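Local structure of Dye type peroxidase A (Streptomyces lividans 1326, 6GZW) at residues 294-302 / 330-338; 88-98 / 369-377. The protein is a haem-containing dye-type peroxidase that probably uses hydrogen peroxide to oxidise dyes and other substrates, here held in its ferric form. All coordinates share one frame; numbering follows the deposited sequence.

How the contacts relate
Both contacts are largely buried and both reach the same antiparallel sheet, but they serve separate parts of it. Contact 1 lies beside the haem, where the loop leading into edge strand 300-310 meets the start of helix 333-343. Contact 2 is further out, its centre about 21 Å from that of the chain, against about 14 Å for contact 1, and presses the C-terminal helix 372-375 on the end of strand 83-89. The two centres lie about 26 Å apart, and contact 1 is nested within the loop that contact 2 closes. Contact 1 mixes a backbone hydrogen bond with cofactor contacts, whereas contact 2 rests mainly on leucine and phenylalanine side chains, with Gly371 close to the Phe88 ring.

Contact 1 of 2, residues 294-302 / 330-338; sequences NGGAAMVRR and LRGFVPVQR. With HEM (protoporphyrin IX containing Fe), chain C.
Arg331 O, just before the helix N-cap Gly332, draws two donors from the loop 294-299. Ala298 N gives it a hydrogen bond of 3.1 Å (156° at the hydrogen), and the CA-H of Ala297 adds a contact, with Ala297 CA 3.2 Å from Arg331 O. A CB on Gly332 would run into Ala298 O, consistent with a glycine where the two segments come this close. Ala297 closes a type I' turn from Asn294, and its methyl CB rests 3.9 Å from Pro335 CG in the first helical turn. Met299, with CG between backbone N and carbonyl carbon (chi1 69°) and a bend at chi3, brings CE to 3.6 Å from Gly332 C, while its SD touches the haem vinyl at CAC. Val336 divides its branches: CG1 meets the same vinyl and CG2 packs on Met299 CE and, 4.0 Å away, on Asn294 CG. The amide of Asn294, crossing Val336 at about a right angle, gives ND2 to Arg290 O and OD1 to Lys339 NZ.
Arg301 lays one guanidinium face over haem C4D, and its NH1 and NH2 each bond propionate O2A at 2.8 Å, in the guanidinium plane. NH1 also pairs with Asp183 of the family's GxxDG motif and bonds the water that sits 2.0 Å from haem FE, placing this arginine in the distal pocket. Behind the contact, Met299 and Phe333 lean on Cys324 of strand 316-326, which pairs with strand 300-310, and Phe333 also reaches strand 219-228.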
loop_
_atom_site.group_PDB
_atom_site.type_symbol
_atom_site.label_atom_id
_atom_site.label_comp_id
_atom_site.label_asym_id
_atom_site.label_seq_id
_atom_site.Cartn_x
_atom_site.Cartn_y
_atom_site.Cartn_z
ATOM N N ASN A 294 0.401 15.111 31.988
ATOM C CA ASN A 294 -0.538 14.022 32.263
ATOM C C ASN A 294 -0.025 13.115 33.377
ATOM O O ASN A 294 -0.204 11.883 33.342
ATOM C CB ASN A 294 -0.718 13.211 30.970
ATOM C CG ASN A 294 -1.429 13.988 29.893
ATOM O OD1 ASN A 294 -2.645 14.194 29.959
ATOM N ND2 ASN A 294 -0.667 14.434 28.886
ATOM N N GLY A 295 0.617 13.728 34.377
ATOM C CA GLY A 295 1.101 12.999 35.539
ATOM C C GLY A 295 1.993 11.819 35.199
ATOM O O GLY A 295 1.965 10.812 35.885
ATOM N N GLY A 296 2.791 11.939 34.133
ATOM C CA GLY A 296 3.753 10.919 33.769
ATOM C C GLY A 296 3.224 9.879 32.767
ATOM O O GLY A 296 3.986 9.020 32.354
ATOM N N ALA A 297 1.950 9.959 32.378
ATOM C CA ALA A 297 1.398 9.047 31.353
ATOM C C ALA A 297 2.188 9.137 30.037
ATOM O O ALA A 297 2.530 10.242 29.580
ATOM C CB ALA A 297 -0.058 9.340 31.127
ATOM N N ALA A 298 2.522 7.978 29.468
ATOM C CA ALA A 298 3.442 7.921 28.343
ATOM C C ALA A 298 3.180 6.674 27.546
ATOM O O ALA A 298 2.571 5.726 28.039
ATOM C CB ALA A 298 4.892 7.926 28.823
ATOM N N MET A 299 3.618 6.713 26.293
ATOM C CA MET A 299 3.436 5.577 25.394
ATOM C C MET A 299 4.457 5.667 24.278
ATOM O O MET A 299 4.892 6.743 23.929
ATOM C CB MET A 299 2.007 5.585 24.825
ATOM C CG MET A 299 1.723 6.730 23.844
ATOM S SD MET A 299 0.000 7.217 23.774
ATOM C CE MET A 299 -0.037 8.092 25.331
ATOM N N VAL A 300 4.803 4.519 23.696
ATOM C CA VAL A 300 5.505 4.472 22.407
ATOM C C VAL A 300 4.439 4.503 21.318
ATOM O O VAL A 300 3.386 3.883 21.450
ATOM C CB VAL A 300 6.428 3.249 22.297
ATOM C CG1 VAL A 300 6.739 2.870 20.848
ATOM C CG2 VAL A 300 7.733 3.515 23.053
ATOM N N ARG A 301 4.686 5.326 20.312
ATOM C CA ARG A 301 3.818 5.441 19.135
ATOM C C ARG A 301 4.566 4.870 17.936
ATOM O O ARG A 301 5.714 5.205 17.704
ATOM C CB ARG A 301 3.460 6.910 18.898
ATOM C CG ARG A 301 2.541 7.463 19.979
ATOM C CD ARG A 301 2.320 8.959 19.855
ATOM N NE ARG A 301 3.594 9.644 20.065
ATOM C CZ ARG A 301 4.185 10.503 19.237
ATOM N NH1 ARG A 301 3.657 10.863 18.060
ATOM N NH2 ARG A 301 5.344 11.040 19.616
ATOM N N ARG A 302 3.911 3.992 17.180
ATOM C CA ARG A 302 4.567 3.306 16.083
ATOM C C ARG A 302 3.489 2.974 15.037
ATOM O O ARG A 302 3.062 1.826 14.903
ATOM C CB ARG A 302 5.279 2.047 16.598
ATOM C CG ARG A 302 6.190 1.356 15.630
ATOM C CD ARG A 302 6.835 0.095 16.194
ATOM N NE ARG A 302 7.586 -0.549 15.139
ATOM C CZ ARG A 302 7.072 -1.351 14.216
ATOM N NH1 ARG A 302 5.773 -1.655 14.201
ATOM N NH2 ARG A 302 7.881 -1.856 13.294
ATOM N N LEU A 330 -4.015 2.549 31.463
ATOM C CA LEU A 330 -4.402 3.593 32.404
ATOM C C LEU A 330 -3.265 4.570 32.775
ATOM O O LEU A 330 -3.549 5.597 33.404
ATOM C CB LEU A 330 -5.006 2.957 33.653
ATOM C CG LEU A 330 -6.274 2.123 33.492
ATOM C CD1 LEU A 330 -6.835 1.762 34.871
ATOM C CD2 LEU A 330 -7.358 2.800 32.661
ATOM N N ARG A 331 -2.010 4.253 32.440
ATOM C CA ARG A 331 -0.887 5.196 32.533
ATOM C C ARG A 331 -0.310 5.578 31.162
ATOM O O ARG A 331 0.865 5.943 31.058
ATOM C CB ARG A 331 0.239 4.610 33.407
ATOM C CG ARG A 331 -0.197 4.291 34.834
ATOM C CD ARG A 331 0.975 4.132 35.809
ATOM N NE ARG A 331 1.881 3.013 35.535
ATOM C CZ ARG A 331 1.642 1.717 35.783
ATOM N NH1 ARG A 331 0.482 1.285 36.282
ATOM N NH2 ARG A 331 2.592 0.826 35.495
ATOM N N GLY A 332 -1.133 5.488 30.114
ATOM C CA GLY A 332 -0.681 5.824 28.757
ATOM C C GLY A 332 -1.844 6.367 27.965
ATOM O O GLY A 332 -2.341 7.455 28.229
ATOM N N PHE A 333 -2.307 5.581 26.995
ATOM C CA PHE A 333 -3.394 5.994 26.101
ATOM C C PHE A 333 -4.613 6.580 26.793
ATOM O O PHE A 333 -5.102 7.636 26.392
ATOM C CB PHE A 333 -3.828 4.833 25.202
ATOM C CG PHE A 333 -4.979 5.178 24.291
ATOM C CD1 PHE A 333 -4.732 5.845 23.100
ATOM C CD2 PHE A 333 -6.288 4.900 24.629
ATOM C CE1 PHE A 333 -5.793 6.189 22.259
ATOM C CE2 PHE A 333 -7.351 5.270 23.818
ATOM C CZ PHE A 333 -7.097 5.908 22.618
ATOM N N VAL A 334 -5.092 5.914 27.852
ATOM C CA VAL A 334 -6.404 6.245 28.398
ATOM C C VAL A 334 -6.474 7.685 28.959
ATOM O O VAL A 334 -7.302 8.463 28.512
ATOM C CB VAL A 334 -6.902 5.180 29.387
ATOM C CG1 VAL A 334 -8.199 5.629 30.069
ATOM C CG2 VAL A 334 -7.132 3.882 28.632
ATOM N N PRO A 335 -5.598 8.029 29.910
ATOM C CA PRO A 335 -5.668 9.414 30.442
ATOM C C PRO A 335 -5.348 10.509 29.426
ATOM O O PRO A 335 -5.939 11.581 29.481
ATOM C CB PRO A 335 -4.665 9.406 31.604
ATOM C CG PRO A 335 -3.764 8.244 31.338
ATOM C CD PRO A 335 -4.608 7.215 30.627
ATOM N N VAL A 336 -4.476 10.228 28.464
ATOM C CA VAL A 336 -4.144 11.207 27.442
ATOM C C VAL A 336 -5.371 11.387 26.549
ATOM O O VAL A 336 -5.785 12.515 26.295
ATOM C CB VAL A 336 -2.886 10.816 26.648
ATOM C CG1 VAL A 336 -2.642 11.800 25.518
ATOM C CG2 VAL A 336 -1.668 10.743 27.571
ATOM N N GLN A 337 -5.965 10.297 26.070
ATOM C CA GLN A 337 -7.172 10.425 25.248
ATOM C C GLN A 337 -8.344 11.086 25.978
ATOM O O GLN A 337 -9.094 11.847 25.357
ATOM C CB GLN A 337 -7.582 9.073 24.608
ATOM C CG GLN A 337 -8.722 9.133 23.589
ATOM C CD GLN A 337 -8.475 10.089 22.416
ATOM O OE1 GLN A 337 -7.331 10.409 22.088
ATOM N NE2 GLN A 337 -9.552 10.533 21.773
ATOM N N ARG A 338 -8.481 10.846 27.291
ATOM C CA ARG A 338 -9.530 11.552 28.064
ATOM C C ARG A 338 -9.327 13.048 27.931
ATOM O O ARG A 338 -10.289 13.793 27.750
ATOM C CB ARG A 338 -9.488 11.171 29.529
ATOM C CG ARG A 338 -10.103 9.830 29.851
ATOM C CD ARG A 338 -10.239 9.704 31.369
ATOM N NE ARG A 338 -10.794 8.421 31.797
ATOM C CZ ARG A 338 -12.069 8.066 31.673
ATOM N NH1 ARG A 338 -12.961 8.868 31.088
ATOM N NH2 ARG A 338 -12.470 6.879 32.127
HETATM C CHA HEM C . 2.821 14.002 19.371
HETATM C CHB HEM C . 0.023 14.072 15.421
HETATM C CHC HEM C . -3.158 11.198 17.704
HETATM C CHD HEM C . -0.363 11.137 21.619
HETATM C C1A HEM C . 2.344 14.270 18.114
HETATM C C2A HEM C . 2.977 15.141 17.179
HETATM C C3A HEM C . 2.182 15.153 16.080
HETATM C C4A HEM C . 1.057 14.302 16.333
HETATM C CMA HEM C . 2.409 15.890 14.781
HETATM C CAA HEM C . 4.273 15.917 17.367
HETATM C CBA HEM C . 5.563 15.226 16.950
HETATM C CGA HEM C . 5.886 14.080 17.848
HETATM O O1A HEM C . 6.473 14.230 18.953
HETATM O O2A HEM C . 5.544 12.911 17.508
HETATM C C1B HEM C . -1.091 13.261 15.700
HETATM C C2B HEM C . -2.123 12.965 14.761
HETATM C C3B HEM C . -3.038 12.165 15.369
HETATM C C4B HEM C . -2.516 11.955 16.754
HETATM C CMB HEM C . -2.204 13.495 13.362
HETATM C CAB HEM C . -4.242 11.510 14.816
HETATM C CBB HEM C . -4.403 11.206 13.539
HETATM C C1C HEM C . -2.713 10.962 18.986
HETATM C C2C HEM C . -3.400 10.175 19.946
HETATM C C3C HEM C . -2.604 10.173 21.078
HETATM C C4C HEM C . -1.419 10.934 20.770
HETATM C CMC HEM C . -4.733 9.508 19.804
HETATM C CAC HEM C . -2.845 9.571 22.411
HETATM C CBC HEM C . -4.026 9.251 22.963
HETATM C C1D HEM C . 0.759 11.885 21.241
HETATM C C2D HEM C . 1.897 12.013 22.170
HETATM C C3D HEM C . 2.790 12.813 21.556
HETATM C C4D HEM C . 2.171 13.159 20.244
HETATM C CMD HEM C . 2.056 11.347 23.533
HETATM C CAD HEM C . 4.133 13.246 22.124
HETATM C CBD HEM C . 4.006 14.459 23.052
HETATM C CGD HEM C . 5.336 14.808 23.644
HETATM O O1D HEM C . 6.066 15.688 23.106
HETATM O O2D HEM C . 5.721 14.198 24.662
HETATM N NA HEM C . 1.119 13.839 17.628
HETATM N NB HEM C . -1.386 12.663 16.861
HETATM N NC HEM C . -1.565 11.458 19.505
HETATM N ND HEM C . 0.914 12.652 20.148
HETATM FE FE HEM C . -0.207 12.686 18.571
HETATM O O HOH W 1 4.055 6.237 32.453
HETATM O O HOH W 2 0.660 11.046 17.871
#

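Contact 2 of 2, residues 88-98 / 369-377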
loop_
_atom_site.group_PDB
_atom_site.type_symbol
_atom_site.label_atom_id
_atom_site.label_comp_id
_atom_site.label_asym_id
_atom_site.label_seq_id
_atom_site.Cartn_x
_atom_site.Cartn_y
_atom_site.Cartn_z
ATOM N N PHE A 88 -3.595 -10.678 22.434
ATOM C CA PHE A 88 -4.855 -11.257 22.874
ATOM C C PHE A 88 -5.796 -10.159 23.370
ATOM O O PHE A 88 -5.374 -9.287 24.159
ATOM C CB PHE A 88 -4.621 -12.262 24.024
ATOM C CG PHE A 88 -3.659 -13.344 23.689
ATOM C CD1 PHE A 88 -2.289 -13.127 23.766
ATOM C CD2 PHE A 88 -4.111 -14.573 23.233
ATOM C CE1 PHE A 88 -1.381 -14.110 23.418
ATOM C CE2 PHE A 88 -3.217 -15.556 22.885
ATOM C CZ PHE A 88 -1.854 -15.337 22.973
ATOM N N GLY A 89 -7.056 -10.202 22.958
ATOM C CA GLY A 89 -8.052 -9.215 23.358
ATOM C C GLY A 89 -8.789 -9.701 24.600
ATOM O O GLY A 89 -8.694 -10.884 24.963
ATOM N N HIS A 90 -9.537 -8.780 25.202
ATOM C CA HIS A 90 -10.400 -9.066 26.350
ATOM C C HIS A 90 -11.291 -10.285 26.112
ATOM O O HIS A 90 -11.368 -11.177 26.983
ATOM C CB HIS A 90 -11.233 -7.822 26.676
ATOM C CG HIS A 90 -12.093 -7.946 27.891
ATOM N ND1 HIS A 90 -13.342 -8.528 27.860
ATOM C CD2 HIS A 90 -11.920 -7.484 29.152
ATOM C CE1 HIS A 90 -13.883 -8.456 29.066
ATOM N NE2 HIS A 90 -13.043 -7.821 29.866
ATOM N N SER A 91 -11.906 -10.363 24.926
ATOM C CA SER A 91 -12.852 -11.431 24.603
ATOM C C SER A 91 -12.220 -12.817 24.561
ATOM O O SER A 91 -12.892 -13.803 24.803
ATOM C CB SER A 91 -13.559 -11.125 23.281
ATOM O OG SER A 91 -12.608 -10.950 22.250
ATOM N N PHE A 92 -10.925 -12.904 24.268
ATOM C CA PHE A 92 -10.246 -14.197 24.165
ATOM C C PHE A 92 -10.424 -15.112 25.392
ATOM O O PHE A 92 -10.579 -16.341 25.254
ATOM C CB PHE A 92 -8.758 -13.951 23.948
ATOM C CG PHE A 92 -7.936 -15.203 23.799
ATOM C CD1 PHE A 92 -7.798 -15.825 22.556
ATOM C CD2 PHE A 92 -7.266 -15.763 24.895
ATOM C CE1 PHE A 92 -7.019 -16.979 22.414
ATOM C CE2 PHE A 92 -6.509 -16.915 24.751
ATOM C CZ PHE A 92 -6.386 -17.527 23.512
ATOM N N PHE A 93 -10.408 -14.505 26.576
ATOM C CA PHE A 93 -10.239 -15.239 27.841
ATOM C C PHE A 93 -11.534 -15.979 28.219
ATOM O O PHE A 93 -11.485 -17.130 28.669
ATOM C CB PHE A 93 -9.689 -14.268 28.923
ATOM C CG PHE A 93 -8.323 -13.739 28.575
ATOM C CD1 PHE A 93 -8.182 -12.645 27.701
ATOM C CD2 PHE A 93 -7.178 -14.396 28.995
ATOM C CE1 PHE A 93 -6.936 -12.201 27.316
ATOM C CE2 PHE A 93 -5.913 -13.951 28.630
ATOM C CZ PHE A 93 -5.787 -12.849 27.758
ATOM N N GLY A 94 -12.681 -15.354 27.976
ATOM C CA GLY A 94 -13.991 -16.005 28.149
ATOM C C GLY A 94 -14.328 -17.103 27.123
ATOM O O GLY A 94 -15.260 -17.896 27.352
ATOM N N ARG A 95 -13.609 -17.130 25.994
ATOM C CA ARG A 95 -13.762 -18.180 24.980
ATOM C C ARG A 95 -12.887 -19.420 25.232
ATOM O O ARG A 95 -13.113 -20.470 24.627
ATOM C CB ARG A 95 -13.544 -17.605 23.559
ATOM C CG ARG A 95 -14.839 -17.046 22.967
ATOM C CD ARG A 95 -14.667 -15.802 22.122
ATOM N NE ARG A 95 -15.964 -15.134 21.966
ATOM C CZ ARG A 95 -16.172 -13.923 21.443
ATOM N NH1 ARG A 95 -15.179 -13.185 20.960
ATOM N NH2 ARG A 95 -17.417 -13.446 21.388
ATOM N N THR A 96 -11.934 -19.324 26.156
ATOM C CA THR A 96 -10.925 -20.352 26.355
ATOM C C THR A 96 -10.821 -20.871 27.799
ATOM O O THR A 96 -9.909 -21.630 28.098
ATOM C CB THR A 96 -9.544 -19.825 25.911
ATOM O OG1 THR A 96 -9.294 -18.548 26.527
ATOM C CG2 THR A 96 -9.506 -19.680 24.380
ATOM N N GLY A 97 -11.756 -20.484 28.667
ATOM C CA GLY A 97 -11.707 -20.835 30.100
ATOM C C GLY A 97 -10.539 -20.179 30.823
ATOM O O GLY A 97 -10.016 -20.733 31.787
ATOM N N LEU A 98 -10.122 -18.985 30.379
ATOM C CA LEU A 98 -8.924 -18.349 30.944
ATOM C C LEU A 98 -9.218 -17.012 31.610
ATOM O O LEU A 98 -8.327 -16.166 31.726
ATOM C CB LEU A 98 -7.841 -18.237 29.867
ATOM C CG LEU A 98 -7.241 -19.567 29.433
ATOM C CD1 LEU A 98 -6.368 -19.383 28.189
ATOM C CD2 LEU A 98 -6.436 -20.218 30.558
ATOM N N TYR A 369 6.942 -20.955 21.766
ATOM C CA TYR A 369 5.988 -20.165 20.991
ATOM C C TYR A 369 5.466 -18.972 21.806
ATOM O O TYR A 369 5.470 -18.973 23.049
ATOM C CB TYR A 369 4.831 -21.034 20.458
ATOM C CG TYR A 369 3.868 -21.641 21.460
ATOM C CD1 TYR A 369 4.104 -22.913 22.020
ATOM C CD2 TYR A 369 2.690 -20.997 21.807
ATOM C CE1 TYR A 369 3.193 -23.490 22.915
ATOM C CE2 TYR A 369 1.777 -21.558 22.701
ATOM C CZ TYR A 369 2.019 -22.812 23.257
ATOM O OH TYR A 369 1.101 -23.350 24.148
ATOM N N VAL A 370 4.980 -17.962 21.082
ATOM C CA VAL A 370 4.454 -16.748 21.698
ATOM C C VAL A 370 3.171 -17.079 22.467
ATOM O O VAL A 370 2.266 -17.730 21.935
ATOM C CB VAL A 370 4.189 -15.654 20.629
ATOM C CG1 VAL A 370 3.541 -14.432 21.274
ATOM C CG2 VAL A 370 5.494 -15.294 19.928
ATOM N N GLY A 371 3.096 -16.639 23.725
ATOM C CA GLY A 371 1.926 -16.882 24.558
ATOM C C GLY A 371 1.915 -18.243 25.247
ATOM O O GLY A 371 0.897 -18.649 25.795
ATOM N N GLN A 372 3.056 -18.913 25.251
ATOM C CA GLN A 372 3.131 -20.275 25.785
ATOM C C GLN A 372 2.828 -20.352 27.269
ATOM O O GLN A 372 2.129 -21.273 27.699
ATOM C CB GLN A 372 4.485 -20.880 25.509
ATOM C CG GLN A 372 4.593 -22.319 26.006
ATOM C CD GLN A 372 5.677 -23.093 25.319
ATOM O OE1 GLN A 372 6.382 -22.599 24.433
ATOM N NE2 GLN A 372 5.820 -24.359 25.740
ATOM N N ARG A 373 3.296 -19.366 28.048
ATOM C CA ARG A 373 2.940 -19.343 29.479
ATOM C C ARG A 373 1.453 -19.170 29.757
ATOM O O ARG A 373 0.949 -19.655 30.771
ATOM C CB ARG A 373 3.724 -18.257 30.219
ATOM C CG ARG A 373 5.191 -18.551 30.375
ATOM C CD ARG A 373 5.437 -19.742 31.293
ATOM N NE ARG A 373 5.409 -21.038 30.597
ATOM C CZ ARG A 373 6.378 -21.513 29.805
ATOM N NH1 ARG A 373 7.483 -20.803 29.560
ATOM N NH2 ARG A 373 6.234 -22.712 29.226
ATOM N N LEU A 374 0.749 -18.466 28.869
ATOM C CA LEU A 374 -0.684 -18.348 28.970
ATOM C C LEU A 374 -1.387 -19.651 28.583
ATOM O O LEU A 374 -2.353 -20.059 29.245
ATOM C CB LEU A 374 -1.209 -17.230 28.044
ATOM C CG LEU A 374 -2.729 -17.067 27.961
ATOM C CD1 LEU A 374 -3.395 -16.834 29.318
ATOM C CD2 LEU A 374 -3.072 -15.933 27.001
ATOM N N LEU A 375 -0.985 -20.222 27.447
ATOM C CA LEU A 375 -1.851 -21.155 26.731
ATOM C C LEU A 375 -1.634 -22.636 27.029
ATOM O O LEU A 375 -2.518 -23.443 26.778
ATOM C CB LEU A 375 -1.722 -20.926 25.222
ATOM C CG LEU A 375 -2.155 -19.541 24.774
ATOM C CD1 LEU A 375 -1.742 -19.284 23.324
ATOM C CD2 LEU A 375 -3.654 -19.374 24.940
ATOM N N GLU A 376 -0.452 -22.982 27.499
ATOM C CA GLU A 376 -0.162 -24.375 27.831
ATOM C C GLU A 376 -1.191 -24.943 28.864
ATOM O O GLU A 376 -1.723 -24.216 29.731
ATOM C CB GLU A 376 1.261 -24.500 28.327
ATOM C CG GLU A 376 1.449 -23.854 29.693
ATOM C CD GLU A 376 2.887 -23.572 30.055
ATOM O OE1 GLU A 376 3.813 -23.974 29.312
ATOM O OE2 GLU A 376 3.095 -22.920 31.125
ATOM N N GLY A 377 -1.487 -26.237 28.719
ATOM C CA GLY A 377 -2.489 -26.913 29.542
ATOM C C GLY A 377 -3.213 -27.990 28.760
ATOM O O GLY A 377 -3.391 -27.898 27.535
ATOM O OXT GLY A 377 -3.623 -28.999 29.349
#
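The short C-terminal helix 372-375 plugs Leu374 and Leu375 into an aromatic cluster formed where strand 83-89 of the N-terminal Dyp-type peroxidase region gives way to the weakly bonded helix at about 90-95. Leu374 CD2 sits over the centre of the Phe88 ring, 4.0 Å from its centroid and 6° off the normal, a CH-pi contact. Leu374 CD2 also lies 3.8 Å from Phe93 CE2, and Leu374 CD1 reaches Leu98 CD1 at 4.1 Å. With its CG anti to the backbone N (chi1 175°), Leu374 aims both methyls at the cluster. Leu375 straddles two rings: CD1 is 4.0 Å from Phe88 CZ, and CD2 comes to the edge of Phe92, 3.6 Å from CZ. The rings brace one another, since Phe88 CD2 stands 3.5 Å above the centre of the Phe92 ring and Phe92 CD2 lies over the Phe93 ring. On the opposite face of Phe92 from Phe88 is Thr96 CG2, and Thr96 OG1 bonds Phe92 O. Gly371, the helix N-cap, lets the chain pass close to Phe88, whose CZ a side chain there would strike. With an alanine at Phe88 the ring beneath Leu374 CD2 is gone, which would probably leave a gap beside both leucines and one face of Phe92 without its neighbour. No hydrogen bond crosses this interface. Phe88 and Phe92 also press on Leu126 of strand 126-132, Phe92 touches Leu37 of strand 29-37 and Ala46 of helix 43-61, and the backbone of Phe88 pairs with Ala359 of strand 350-360.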